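Local coordinates for putative sugar ABC transport system, substrate-binding protein (Bordetella parapertussis, PDB 5IX8) that probably binds a carbohydrate in the periplasm and delivers it to an ABC transporter, at residues I103-P108 with R259-Y264; L211-V216 with K235-M240; A218-N223 with E243-A248. All blocks are in the same frame, centred on the assembly; numbering follows the deposited sequence.

Interaction 1: residues I103-P108 with R259-Y264; sequences ISAGIP and RLIVQY
No flat group lies across the contact between Ile261 of helix 254-270 and Ile103 and Ala105 of strand 101-105; neither face nor edge of a ring or guanidinium takes part. The ring of Tyr264 leads away from the strand, its hydroxyl bonded to the carbonyl of Pro276, and the guanidinium of Arg259 makes salt bridges with Asp39 and Glu40 of helix 28-43. What remains is aliphatic. Ile261 points at the strand and divides its branches between two residues. Its CG2 lies 4.1 Å from Ile103 CG2, and its CG1 is 4.2 Å from the same Ile103 methyl, so one branch of Ile103 meets the fork of the helix residue. These two side chains run past each other in opposite directions. The longer branch of Ile261 goes to Ala105: with CG1 anti to the carbonyl carbon and CD1 extended beyond it (chi2 162°), CD1 reaches to 3.5 Å from Ala105 CB, tighter than ordinary van der Waals spacing, and 4.0 Å from Ala105 CA. The small alanine lets the helix residue come close to the strand's backbone. Ser104, between the two touching residues, turns its side chain away, where its hydroxyl bonds to that of Tyr286. Ile261 also rests on Val79 and Val118 of strands 77-80 and 116-119, which flank strand 101-105, so a single side chain spans three neighbouring strands in a fully buried setting. A helix laid by its aliphatic side on a parallel sheet is characteristic of the three-layer alpha/beta/alpha lobes of periplasmic binding proteins, here the lobe whose parallel sheet includes strand 101-105.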
ATOM      1  N   ILE A 103       4.535  13.944   6.202  1.00  9.84           N
ATOM      2  CA  ILE A 103       5.124  12.987   5.276  1.00  9.26           C
ATOM      3  C   ILE A 103       4.042  12.003   4.868  1.00  9.69           C
ATOM      4  O   ILE A 103       3.380  11.406   5.728  1.00 11.80           O
ATOM      5  CB  ILE A 103       6.312  12.248   5.922  1.00 10.10           C
ATOM      6  CG1 ILE A 103       7.391  13.266   6.339  1.00  9.47           C
ATOM      7  CG2 ILE A 103       6.876  11.144   4.982  1.00 12.90           C
ATOM      8  CD1 ILE A 103       8.475  12.680   7.305  1.00 11.94           C
ATOM      9  N   SER A 104       3.896  11.798   3.566  1.00  8.83           N
ATOM     10  CA  SER A 104       2.949  10.816   3.031  1.00  9.16           C
ATOM     11  C   SER A 104       3.587   9.437   3.045  1.00 10.85           C
ATOM     12  O   SER A 104       4.716   9.276   2.567  1.00 11.52           O
ATOM     13  CB  SER A 104       2.586  11.218   1.592  1.00  9.87           C
ATOM     14  OG  SER A 104       1.947  10.175   0.866  1.00 12.93           O
ATOM     15  N   ALA A 105       2.879   8.434   3.600  1.00 10.90           N
ATOM     16  CA  ALA A 105       3.405   7.072   3.681  1.00 11.61           C
ATOM     17  C   ALA A 105       2.519   6.090   2.932  1.00 10.99           C
ATOM     18  O   ALA A 105       1.310   6.017   3.190  1.00 12.09           O
ATOM     19  CB  ALA A 105       3.528   6.645   5.143  1.00 11.80           C
ATOM     20  N   GLY A 106       3.128   5.317   2.014  1.00  9.75           N
ATOM     21  CA  GLY A 106       2.497   4.142   1.420  1.00 10.13           C
ATOM     22  C   GLY A 106       1.483   4.370   0.314  1.00 11.18           C
ATOM     23  O   GLY A 106       1.476   3.633  -0.673  1.00 11.36           O
ATOM     24  N   ILE A 107       0.600   5.347   0.482  1.00 10.97           N
ATOM     25  CA  ILE A 107      -0.474   5.604  -0.482  1.00 12.29           C
ATOM     26  C   ILE A 107      -0.626   7.105  -0.683  1.00 11.00           C
ATOM     27  O   ILE A 107      -0.292   7.908   0.198  1.00 12.11           O
ATOM     28  CB  ILE A 107      -1.807   5.004  -0.001  1.00 15.24           C
ATOM     29  CG1 ILE A 107      -1.973   5.268   1.512  1.00 16.28           C
ATOM     30  CG2 ILE A 107      -1.826   3.490  -0.304  1.00 15.78           C
ATOM     31  CD1 ILE A 107      -3.413   5.205   1.968  1.00 18.06           C
ATOM     32  N   PRO A 108      -1.131   7.517  -1.860  1.00 10.59           N
ATOM     33  CA  PRO A 108      -1.239   8.954  -2.160  1.00 12.07           C
ATOM     34  C   PRO A 108      -2.261   9.666  -1.273  1.00 12.00           C
ATOM     35  O   PRO A 108      -3.283   9.094  -0.876  1.00 12.01           O
ATOM     36  CB  PRO A 108      -1.732   8.984  -3.611  1.00 12.93           C
ATOM     37  CG  PRO A 108      -1.531   7.646  -4.154  1.00 12.21           C
ATOM     38  CD  PRO A 108      -1.544   6.677  -2.998  1.00 10.85           C
ATOM     39  N   ARG A 259      11.339   2.488   6.987  1.00 10.52           N
ATOM     40  CA  ARG A 259      12.741   2.825   7.237  1.00 11.14           C
ATOM     41  C   ARG A 259      13.150   4.041   6.437  1.00 11.42           C
ATOM     42  O   ARG A 259      13.876   4.918   6.935  1.00 11.28           O
ATOM     43  CB  ARG A 259      13.647   1.651   6.886  1.00 10.70           C
ATOM     44  CG  ARG A 259      13.349   0.377   7.646  1.00 10.37           C
ATOM     45  CD  ARG A 259      14.526  -0.602   7.451  1.00 11.20           C
ATOM     46  NE  ARG A 259      14.257  -1.869   8.105  1.00 12.32           N
ATOM     47  CZ  ARG A 259      14.320  -2.052   9.422  1.00 13.12           C
ATOM     48  NH1 ARG A 259      14.706  -1.053  10.240  1.00 13.59           N
ATOM     49  NH2 ARG A 259      14.007  -3.246   9.918  1.00 15.10           N
ATOM     50  N   LEU A 260      12.745   4.079   5.169  1.00 10.88           N
ATOM     51  CA  LEU A 260      13.088   5.219   4.339  1.00 10.45           C
ATOM     52  C   LEU A 260      12.467   6.503   4.861  1.00  9.51           C
ATOM     53  O   LEU A 260      13.099   7.547   4.813  1.00  9.79           O
ATOM     54  CB  LEU A 260      12.658   4.966   2.899  1.00 11.80           C
ATOM     55  CG  LEU A 260      13.424   3.865   2.192  1.00 12.55           C
ATOM     56  CD1 LEU A 260      12.735   3.486   0.875  1.00 14.08           C
ATOM     57  CD2 LEU A 260      14.893   4.262   1.945  1.00 12.80           C
ATOM     58  N   ILE A 261      11.241   6.452   5.368  1.00  9.92           N
ATOM     59  CA  ILE A 261      10.648   7.668   5.936  1.00 10.13           C
ATOM     60  C   ILE A 261      11.538   8.257   7.026  1.00 10.90           C
ATOM     61  O   ILE A 261      11.763   9.473   7.088  1.00 11.03           O
ATOM     62  CB  ILE A 261       9.224   7.351   6.441  1.00 10.04           C
ATOM     63  CG1 ILE A 261       8.285   7.247   5.207  1.00 10.77           C
ATOM     64  CG2 ILE A 261       8.757   8.406   7.429  1.00 12.50           C
ATOM     65  CD1 ILE A 261       6.969   6.533   5.500  1.00 12.48           C
ATOM     66  N   VAL A 262      12.066   7.408   7.901  1.00  9.75           N
ATOM     67  CA  VAL A 262      12.951   7.894   8.962  1.00  9.43           C
ATOM     68  C   VAL A 262      14.228   8.491   8.374  1.00  8.84           C
ATOM     69  O   VAL A 262      14.684   9.579   8.783  1.00  9.98           O
ATOM     70  CB  VAL A 262      13.260   6.757   9.952  1.00  9.58           C
ATOM     71  CG1 VAL A 262      14.348   7.171  10.949  1.00  9.98           C
ATOM     72  CG2 VAL A 262      11.979   6.362  10.677  1.00  9.91           C
ATOM     73  N   GLN A 263      14.849   7.779   7.421  1.00  9.51           N
ATOM     74  CA  GLN A 263      16.118   8.270   6.879  1.00  9.86           C
ATOM     75  C   GLN A 263      15.934   9.568   6.093  1.00 11.03           C
ATOM     76  O   GLN A 263      16.818  10.444   6.111  1.00 11.73           O
ATOM     77  CB  GLN A 263      16.772   7.194   6.007  1.00 10.08           C
ATOM     78  CG  GLN A 263      17.280   6.015   6.861  1.00 12.45           C
ATOM     79  CD  GLN A 263      18.434   6.444   7.756  1.00 14.78           C
ATOM     80  OE1 GLN A 263      19.156   7.375   7.425  1.00 13.91           O
ATOM     81  NE2 GLN A 263      18.598   5.786   8.902  1.00 16.91           N
ATOM     82  N   TYR A 264      14.801   9.705   5.392  1.00 10.76           N
ATOM     83  CA  TYR A 264      14.516  10.942   4.672  1.00 10.46           C
ATOM     84  C   TYR A 264      14.217  12.076   5.642  1.00 10.54           C
ATOM     85  O   TYR A 264      14.663  13.224   5.428  1.00 11.07           O
ATOM     86  CB  TYR A 264      13.321  10.754   3.713  1.00  9.91           C
ATOM     87  CG  TYR A 264      13.623  10.113   2.367  1.00 10.83           C
ATOM     88  CD1 TYR A 264      14.239   8.852   2.279  1.00 10.62           C
ATOM     89  CD2 TYR A 264      13.284  10.774   1.182  1.00 10.49           C
ATOM     90  CE1 TYR A 264      14.521   8.289   1.053  1.00 11.63           C
ATOM     91  CE2 TYR A 264      13.551  10.215  -0.074  1.00 11.77           C
ATOM     92  CZ  TYR A 264      14.169   8.981  -0.132  1.00 12.97           C
ATOM     93  OH  TYR A 264      14.433   8.426  -1.364  1.00 13.52           O
TER

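Interaction 2: residues L211-V216 with K235-M240; sequences LGIGAV and KENEAM
Ile213 reaches across from helix 209-221 and meets the selenomethionine Met240 at about a right angle, its CD1 4.1 Å from Met240 CE and 4.2 Å from Met240 SE. Met240 is extended beyond CG, which carries its terminal methyl over to the other helix. There CE also comes within 4.2 Å of Val216 CG1, one turn further on. Ile213 runs obliquely past Asn237, and its CD1 ends 3.6 Å from Asn237 ND2, a packing contact between a methyl and the amide nitrogen. The other end of that amide is engaged elsewhere: Asn237 OD1 accepts a hydrogen bond from the backbone N of Val234, three residues earlier, which fixes the amide while ND2 faces the isoleucine. The CD1 methyl of Ile213 therefore sits against both an amide and a selenoether chain, and no hydrogen bond joins the two segments. The axes of the two segments come no nearer than 11.8 Å, at 44° to each other, wide enough for the side chains to do all the bridging. Leu246 of strand 246-250 touches Val216, Asn237 and Met240, so both helices meet on this strand of the second sheet, while helix 184-197 borders helix 209-221 through Leu184 and Thr191.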
ATOM      1  N   LEU A 211      -9.073  -8.439  -0.098  1.00 11.71           N
ATOM      2  CA  LEU A 211      -9.974  -8.728  -1.217  1.00 11.46           C
ATOM      3  C   LEU A 211      -9.519  -9.987  -1.942  1.00 12.21           C
ATOM      4  O   LEU A 211     -10.345 -10.816  -2.316  1.00 13.06           O
ATOM      5  CB  LEU A 211     -10.075  -7.532  -2.173  1.00 11.25           C
ATOM      6  CG  LEU A 211     -10.843  -6.320  -1.643  1.00 10.93           C
ATOM      7  CD1 LEU A 211     -10.729  -5.171  -2.650  1.00 12.66           C
ATOM      8  CD2 LEU A 211     -12.306  -6.661  -1.349  1.00 12.07           C
ATOM      9  N   GLY A 212      -8.204 -10.176  -2.095  1.00 11.67           N
ATOM     10  CA  GLY A 212      -7.711 -11.425  -2.663  1.00 12.41           C
ATOM     11  C   GLY A 212      -8.065 -12.651  -1.828  1.00 12.96           C
ATOM     12  O   GLY A 212      -8.454 -13.683  -2.373  1.00 13.76           O
ATOM     13  N   ILE A 213      -7.892 -12.573  -0.499  1.00 14.48           N
ATOM     14  CA  ILE A 213      -8.283 -13.684   0.379  1.00 14.51           C
ATOM     15  C   ILE A 213      -9.773 -13.969   0.244  1.00 15.14           C
ATOM     16  O   ILE A 213     -10.200 -15.127   0.163  1.00 15.13           O
ATOM     17  CB  ILE A 213      -7.929 -13.381   1.852  1.00 17.30           C
ATOM     18  CG1 ILE A 213      -6.431 -13.091   2.031  1.00 19.14           C
ATOM     19  CG2 ILE A 213      -8.405 -14.542   2.810  1.00 17.58           C
ATOM     20  CD1 ILE A 213      -5.552 -14.276   1.856  1.00 19.61           C
ATOM     21  N   GLY A 214     -10.592 -12.916   0.256  1.00 14.57           N
ATOM     22  CA  GLY A 214     -12.025 -13.131   0.129  1.00 12.68           C
ATOM     23  C   GLY A 214     -12.375 -13.748  -1.213  1.00 13.67           C
ATOM     24  O   GLY A 214     -13.255 -14.614  -1.301  1.00 13.85           O
ATOM     25  N   ALA A 215     -11.681 -13.319  -2.275  1.00 13.53           N
ATOM     26  CA  ALA A 215     -11.934 -13.898  -3.589  1.00 13.73           C
ATOM     27  C   ALA A 215     -11.616 -15.390  -3.588  1.00 14.35           C
ATOM     28  O   ALA A 215     -12.376 -16.198  -4.140  1.00 14.42           O
ATOM     29  CB  ALA A 215     -11.123 -13.164  -4.665  1.00 14.03           C
ATOM     30  N   VAL A 216     -10.500 -15.773  -2.958  1.00 14.66           N
ATOM     31  CA  VAL A 216     -10.143 -17.186  -2.863  1.00 16.02           C
ATOM     32  C   VAL A 216     -11.192 -17.951  -2.066  1.00 17.02           C
ATOM     33  O   VAL A 216     -11.570 -19.070  -2.441  1.00 18.67           O
ATOM     34  CB  VAL A 216      -8.735 -17.342  -2.260  1.00 16.69           C
ATOM     35  CG1 VAL A 216      -8.437 -18.805  -1.854  1.00 17.17           C
ATOM     36  CG2 VAL A 216      -7.676 -16.853  -3.251  1.00 16.89           C
ATOM     37  N   LYS A 235       1.809 -14.365   4.911  1.00 17.87           N
ATOM     38  CA  LYS A 235       2.400 -15.703   4.933  1.00 21.03           C
ATOM     39  C   LYS A 235       1.534 -16.732   4.211  1.00 21.07           C
ATOM     40  O   LYS A 235       2.043 -17.564   3.450  1.00 21.54           O
ATOM     41  CB  LYS A 235       2.623 -16.133   6.389  1.00 25.09           C
ATOM     42  CG  LYS A 235       3.155 -17.559   6.559  1.00 30.06           C
ATOM     43  CD  LYS A 235       4.576 -17.689   6.027  1.00 34.22           C
ATOM     44  CE  LYS A 235       4.954 -19.164   5.756  1.00 36.76           C
ATOM     45  NZ  LYS A 235       4.685 -20.077   6.929  1.00 38.52           N
ATOM     46  N   GLU A 236       0.217 -16.704   4.452  1.00 21.71           N
ATOM     47  CA  GLU A 236      -0.662 -17.715   3.881  1.00 22.90           C
ATOM     48  C   GLU A 236      -0.714 -17.661   2.357  1.00 21.94           C
ATOM     49  O   GLU A 236      -1.079 -18.667   1.714  1.00 22.56           O
ATOM     50  CB  GLU A 236      -2.061 -17.567   4.491  1.00 25.21           C
ATOM     51  CG  GLU A 236      -2.095 -17.955   5.968  1.00 26.88           C
ATOM     52  CD  GLU A 236      -1.491 -16.908   6.915  1.00 28.13           C
ATOM     53  OE1 GLU A 236      -1.212 -15.755   6.480  1.00 27.51           O
ATOM     54  OE2 GLU A 236      -1.341 -17.230   8.125  1.00 28.93           O
ATOM     55  N   ASN A 237      -0.336 -16.523   1.759  1.00 20.55           N
ATOM     56  CA  ASN A 237      -0.307 -16.420   0.301  1.00 20.04           C
ATOM     57  C   ASN A 237       0.735 -17.342  -0.315  1.00 20.03           C
ATOM     58  O   ASN A 237       0.617 -17.718  -1.489  1.00 21.09           O
ATOM     59  CB  ASN A 237       0.038 -15.006  -0.139  1.00 17.73           C
ATOM     60  CG  ASN A 237      -1.041 -13.984   0.188  1.00 17.53           C
ATOM     61  OD1 ASN A 237      -0.735 -12.808   0.299  1.00 19.11           O
ATOM     62  ND2 ASN A 237      -2.296 -14.418   0.326  1.00 17.03           N
ATOM     63  N   GLU A 238       1.789 -17.666   0.434  1.00 18.81           N
ATOM     64  CA  GLU A 238       2.878 -18.467  -0.127  1.00 18.97           C
ATOM     65  C   GLU A 238       2.370 -19.817  -0.601  1.00 19.33           C
ATOM     66  O   GLU A 238       2.630 -20.214  -1.734  1.00 18.38           O
ATOM     67  CB  GLU A 238       3.994 -18.625   0.906  1.00 20.67           C
ATOM     68  CG  GLU A 238       4.611 -17.266   1.317  1.00 22.71           C
ATOM     69  CD  GLU A 238       5.530 -17.361   2.540  1.00 25.71           C
ATOM     70  OE1 GLU A 238       5.995 -18.487   2.832  1.00 28.00           O
ATOM     71  OE2 GLU A 238       5.790 -16.325   3.211  1.00 25.50           O
ATOM     72  N   ALA A 239       1.604 -20.515   0.245  1.00 20.62           N
ATOM     73  CA  ALA A 239       1.063 -21.816  -0.151  1.00 20.82           C
ATOM     74  C   ALA A 239       0.058 -21.669  -1.297  1.00 22.28           C
ATOM     75  O   ALA A 239       0.004 -22.513  -2.198  1.00 23.97           O
ATOM     76  CB  ALA A 239       0.420 -22.506   1.062  1.00 21.13           C
HETATM   77  N   MSE A 240      -0.723 -20.594  -1.295  1.00 22.16           N
HETATM   78  CA  MSE A 240      -1.709 -20.357  -2.337  1.00 22.14           C
HETATM   79  C   MSE A 240      -1.052 -20.139  -3.693  1.00 21.54           C
HETATM   80  O   MSE A 240      -1.606 -20.541  -4.714  1.00 22.04           O
HETATM   81  CB  MSE A 240      -2.584 -19.137  -1.984  1.00 22.84           C
HETATM   82  CG  MSE A 240      -3.379 -19.284  -0.692  1.00 25.26           C
HETATM   83 SE   MSE A 240      -4.495 -17.684  -0.346  0.54 27.96          SE
HETATM   84  CE  MSE A 240      -5.540 -18.314   1.176  1.00 30.12           C
TER

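Interaction 3: residues A218-N223 with E243-A248; sequences AARQAN and EGRLLA. With SO4 (sulfate ion), chain D.
Ala219 and Arg245 face each other, CA to CA 9.1 Å apart, where helix 209-221 nears its end and the chain leaves helix 235-242; both helices finish in Schellman motifs, with positive phi at Asn223 and Gly244. Arg220 extends from CG to NE, whereas Arg245, its CG anti to the backbone N, bends twice further out; the two side chains cross obliquely and bring both guanidinium groups to one sulfate ion, probably from the crystallisation liquor. Sulfate O2 lies at the edge of each guanidinium, in its plane, and takes nearly straight bonds from Arg220 NE (2.7 Å, 171°) and Arg245 NE (2.8 Å). A second bond from Arg245 NH2 to sulfate O3 is 2.8 Å long and more bent. With their planes 69° apart, the two cationic groups converge on the anion, which should offset their mutual charge. The site lies on the C-terminal lobe, where strand 227-231, helix 235-242 and strand 246-250 form a beta-alpha-beta crossover. Arg245 NH1 bonds the carbonyls of Arg224 and Val226, in the loop just before strand 227-231, and this second grip orients the guanidinium; the same NH1 also lies 3.4 Å from Ala219 CB. Arg220 NH2 reaches Glu243 OE1 through a water, which donates to the carboxylate at 2.8 Å (Glu243 OE1 to water O) and weakly accepts from the arginine.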
ATOM      1  N   ALA A 218     -14.360 -17.276  -1.873  1.00 13.50           N
ATOM      2  CA  ALA A 218     -15.509 -17.403  -2.772  1.00 13.24           C
ATOM      3  C   ALA A 218     -15.264 -18.456  -3.840  1.00 15.03           C
ATOM      4  O   ALA A 218     -16.170 -19.240  -4.161  1.00 15.18           O
ATOM      5  CB  ALA A 218     -15.845 -16.054  -3.424  1.00 13.00           C
ATOM      6  N   ALA A 219     -14.065 -18.461  -4.429  1.00 15.48           N
ATOM      7  CA  ALA A 219     -13.739 -19.437  -5.460  1.00 16.17           C
ATOM      8  C   ALA A 219     -13.768 -20.843  -4.886  1.00 17.59           C
ATOM      9  O   ALA A 219     -14.288 -21.770  -5.522  1.00 19.06           O
ATOM     10  CB  ALA A 219     -12.356 -19.122  -6.057  1.00 16.16           C
ATOM     11  N   ARG A 220     -13.263 -21.010  -3.653  1.00 17.31           N
ATOM     12  CA  ARG A 220     -13.281 -22.332  -3.029  1.00 17.92           C
ATOM     13  C   ARG A 220     -14.717 -22.794  -2.803  1.00 17.70           C
ATOM     14  O   ARG A 220     -15.065 -23.956  -3.075  1.00 19.80           O
ATOM     15  CB  ARG A 220     -12.494 -22.299  -1.706  1.00 18.38           C
ATOM     16  CG  ARG A 220     -10.966 -22.267  -1.879  1.00 19.93           C
ATOM     17  CD  ARG A 220     -10.193 -22.071  -0.548  1.00 20.26           C
ATOM     18  NE  ARG A 220      -8.741 -22.049  -0.772  1.00 21.40           N
ATOM     19  CZ  ARG A 220      -7.819 -21.749   0.151  1.00 24.08           C
ATOM     20  NH1 ARG A 220      -8.177 -21.418   1.390  1.00 24.13           N
ATOM     21  NH2 ARG A 220      -6.525 -21.777  -0.165  1.00 25.78           N
ATOM     22  N   GLN A 221     -15.566 -21.906  -2.293  1.00 17.31           N
ATOM     23  CA  GLN A 221     -16.938 -22.299  -2.010  1.00 17.60           C
ATOM     24  C   GLN A 221     -17.681 -22.648  -3.294  1.00 17.99           C
ATOM     25  O   GLN A 221     -18.469 -23.605  -3.313  1.00 18.95           O
ATOM     26  CB  GLN A 221     -17.664 -21.194  -1.226  1.00 18.04           C
ATOM     27  CG  GLN A 221     -19.167 -21.467  -1.038  1.00 19.85           C
ATOM     28  CD  GLN A 221     -19.824 -20.674   0.139  1.00 22.01           C
ATOM     29  OE1 GLN A 221     -20.573 -19.751  -0.075  1.00 24.55           O
ATOM     30  NE2 GLN A 221     -19.576 -21.104   1.367  1.00 22.94           N
ATOM     31  N   ALA A 222     -17.424 -21.912  -4.379  1.00 18.30           N
ATOM     32  CA  ALA A 222     -18.124 -22.144  -5.646  1.00 19.51           C
ATOM     33  C   ALA A 222     -17.499 -23.249  -6.486  1.00 21.45           C
ATOM     34  O   ALA A 222     -17.975 -23.501  -7.596  1.00 21.85           O
ATOM     35  CB  ALA A 222     -18.158 -20.855  -6.482  1.00 19.22           C
ATOM     36  N   ASN A 223     -16.427 -23.879  -6.006  1.00 21.91           N
ATOM     37  CA  ASN A 223     -15.685 -24.874  -6.781  1.00 22.54           C
ATOM     38  C   ASN A 223     -15.284 -24.348  -8.158  1.00 21.47           C
ATOM     39  O   ASN A 223     -15.365 -25.062  -9.166  1.00 22.94           O
ATOM     40  CB  ASN A 223     -16.492 -26.165  -6.919  1.00 25.64           C
ATOM     41  CG  ASN A 223     -16.713 -26.845  -5.587  1.00 29.84           C
ATOM     42  OD1 ASN A 223     -17.831 -27.269  -5.252  1.00 33.25           O
ATOM     43  ND2 ASN A 223     -15.656 -26.915  -4.790  1.00 30.79           N
ATOM     44  N   GLU A 243       0.229 -23.656  -4.753  1.00 24.58           N
ATOM     45  CA  GLU A 243      -0.903 -24.507  -5.114  1.00 26.51           C
ATOM     46  C   GLU A 243      -1.637 -24.023  -6.355  1.00 26.36           C
ATOM     47  O   GLU A 243      -2.581 -24.697  -6.798  1.00 28.03           O
ATOM     48  CB  GLU A 243      -1.881 -24.591  -3.939  1.00 29.42           C
ATOM     49  CG  GLU A 243      -1.368 -25.416  -2.782  1.00 32.46           C
ATOM     50  CD  GLU A 243      -1.989 -25.053  -1.437  1.00 35.93           C
ATOM     51  OE1 GLU A 243      -3.024 -24.334  -1.400  1.00 37.25           O
ATOM     52  OE2 GLU A 243      -1.420 -25.496  -0.408  1.00 37.23           O
ATOM     53  N   GLY A 244      -1.243 -22.871  -6.904  1.00 24.82           N
ATOM     54  CA  GLY A 244      -1.800 -22.345  -8.130  1.00 22.97           C
ATOM     55  C   GLY A 244      -3.023 -21.472  -7.974  1.00 22.26           C
ATOM     56  O   GLY A 244      -3.568 -21.016  -8.984  1.00 23.65           O
ATOM     57  N   ARG A 245      -3.484 -21.227  -6.754  1.00 20.10           N
ATOM     58  CA  ARG A 245      -4.716 -20.455  -6.581  1.00 19.76           C
ATOM     59  C   ARG A 245      -4.486 -18.954  -6.770  1.00 18.66           C
ATOM     60  O   ARG A 245      -5.351 -18.254  -7.320  1.00 17.97           O
ATOM     61  CB  ARG A 245      -5.306 -20.735  -5.206  1.00 21.08           C
ATOM     62  CG  ARG A 245      -6.483 -19.858  -4.865  1.00 22.00           C
ATOM     63  CD  ARG A 245      -7.696 -20.112  -5.775  1.00 22.62           C
ATOM     64  NE  ARG A 245      -8.376 -21.375  -5.447  1.00 22.72           N
ATOM     65  CZ  ARG A 245      -9.420 -21.858  -6.118  1.00 23.36           C
ATOM     66  NH1 ARG A 245      -9.897 -21.211  -7.182  1.00 23.55           N
ATOM     67  NH2 ARG A 245      -9.980 -22.999  -5.734  1.00 24.52           N
ATOM     68  N   LEU A 246      -3.330 -18.447  -6.325  1.00 17.12           N
ATOM     69  CA  LEU A 246      -2.907 -17.076  -6.592  1.00 17.19           C
ATOM     70  C   LEU A 246      -1.897 -17.115  -7.728  1.00 17.90           C
ATOM     71  O   LEU A 246      -0.852 -17.771  -7.617  1.00 20.07           O
ATOM     72  CB  LEU A 246      -2.279 -16.408  -5.364  1.00 17.59           C
ATOM     73  CG  LEU A 246      -3.150 -16.134  -4.130  1.00 18.43           C
ATOM     74  CD1 LEU A 246      -2.299 -15.447  -3.031  1.00 19.26           C
ATOM     75  CD2 LEU A 246      -4.402 -15.312  -4.447  1.00 19.82           C
ATOM     76  N   LEU A 247      -2.215 -16.421  -8.819  1.00 16.92           N
ATOM     77  CA  LEU A 247      -1.309 -16.381  -9.966  1.00 17.32           C
ATOM     78  C   LEU A 247      -0.112 -15.500  -9.685  1.00 16.81           C
ATOM     79  O   LEU A 247       1.023 -15.832 -10.058  1.00 17.70           O
ATOM     80  CB  LEU A 247      -2.057 -15.860 -11.190  1.00 17.55           C
ATOM     81  CG  LEU A 247      -1.246 -15.593 -12.457  1.00 18.37           C
ATOM     82  CD1 LEU A 247      -0.564 -16.861 -12.967  1.00 19.20           C
ATOM     83  CD2 LEU A 247      -2.148 -14.965 -13.523  1.00 18.54           C
ATOM     84  N   ALA A 248      -0.349 -14.377  -9.022  1.00 15.49           N
ATOM     85  CA  ALA A 248       0.689 -13.398  -8.777  1.00 14.48           C
ATOM     86  C   ALA A 248       0.227 -12.481  -7.669  1.00 14.44           C
ATOM     87  O   ALA A 248      -0.971 -12.166  -7.552  1.00 14.69           O
ATOM     88  CB  ALA A 248       0.988 -12.575 -10.038  1.00 16.24           C
TER
HETATM   89  S   SO4 D 502      -7.413 -24.267  -3.365  1.00 33.69           S
HETATM   90  O1  SO4 D 502      -6.061 -24.464  -3.856  1.00 34.70           O
HETATM   91  O2  SO4 D 502      -7.655 -22.836  -3.155  1.00 32.25           O
HETATM   92  O3  SO4 D 502      -8.366 -24.785  -4.343  1.00 35.00           O
HETATM   93  O4  SO4 D 502      -7.540 -24.998  -2.110  1.00 33.67           O
HETATM   94  O   HOH W   1      -3.836 -22.661   0.668  1.00 40.68           O

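In the fold
From the N terminus, the chain builds strand 101-105 early, then passes into the other lobe, and interaction 1 closes its long loop only when helix 254-270 returns to pack on the first sheet. Interactions 2 and 3 are nested inside that loop and close short loops of 18 and 19 residues, each taking in strand 227-231. Their own segments alternate along the chain, so the two cross: helix 209-221 supplies the first segment of each, while helix 235-242 and then strand 246-250 supply the second. They touch, with centres about 8 Å apart, and together tie consecutive alpha/beta units of the second lobe. Interaction 1 lies on the opposite side of the chain's centre.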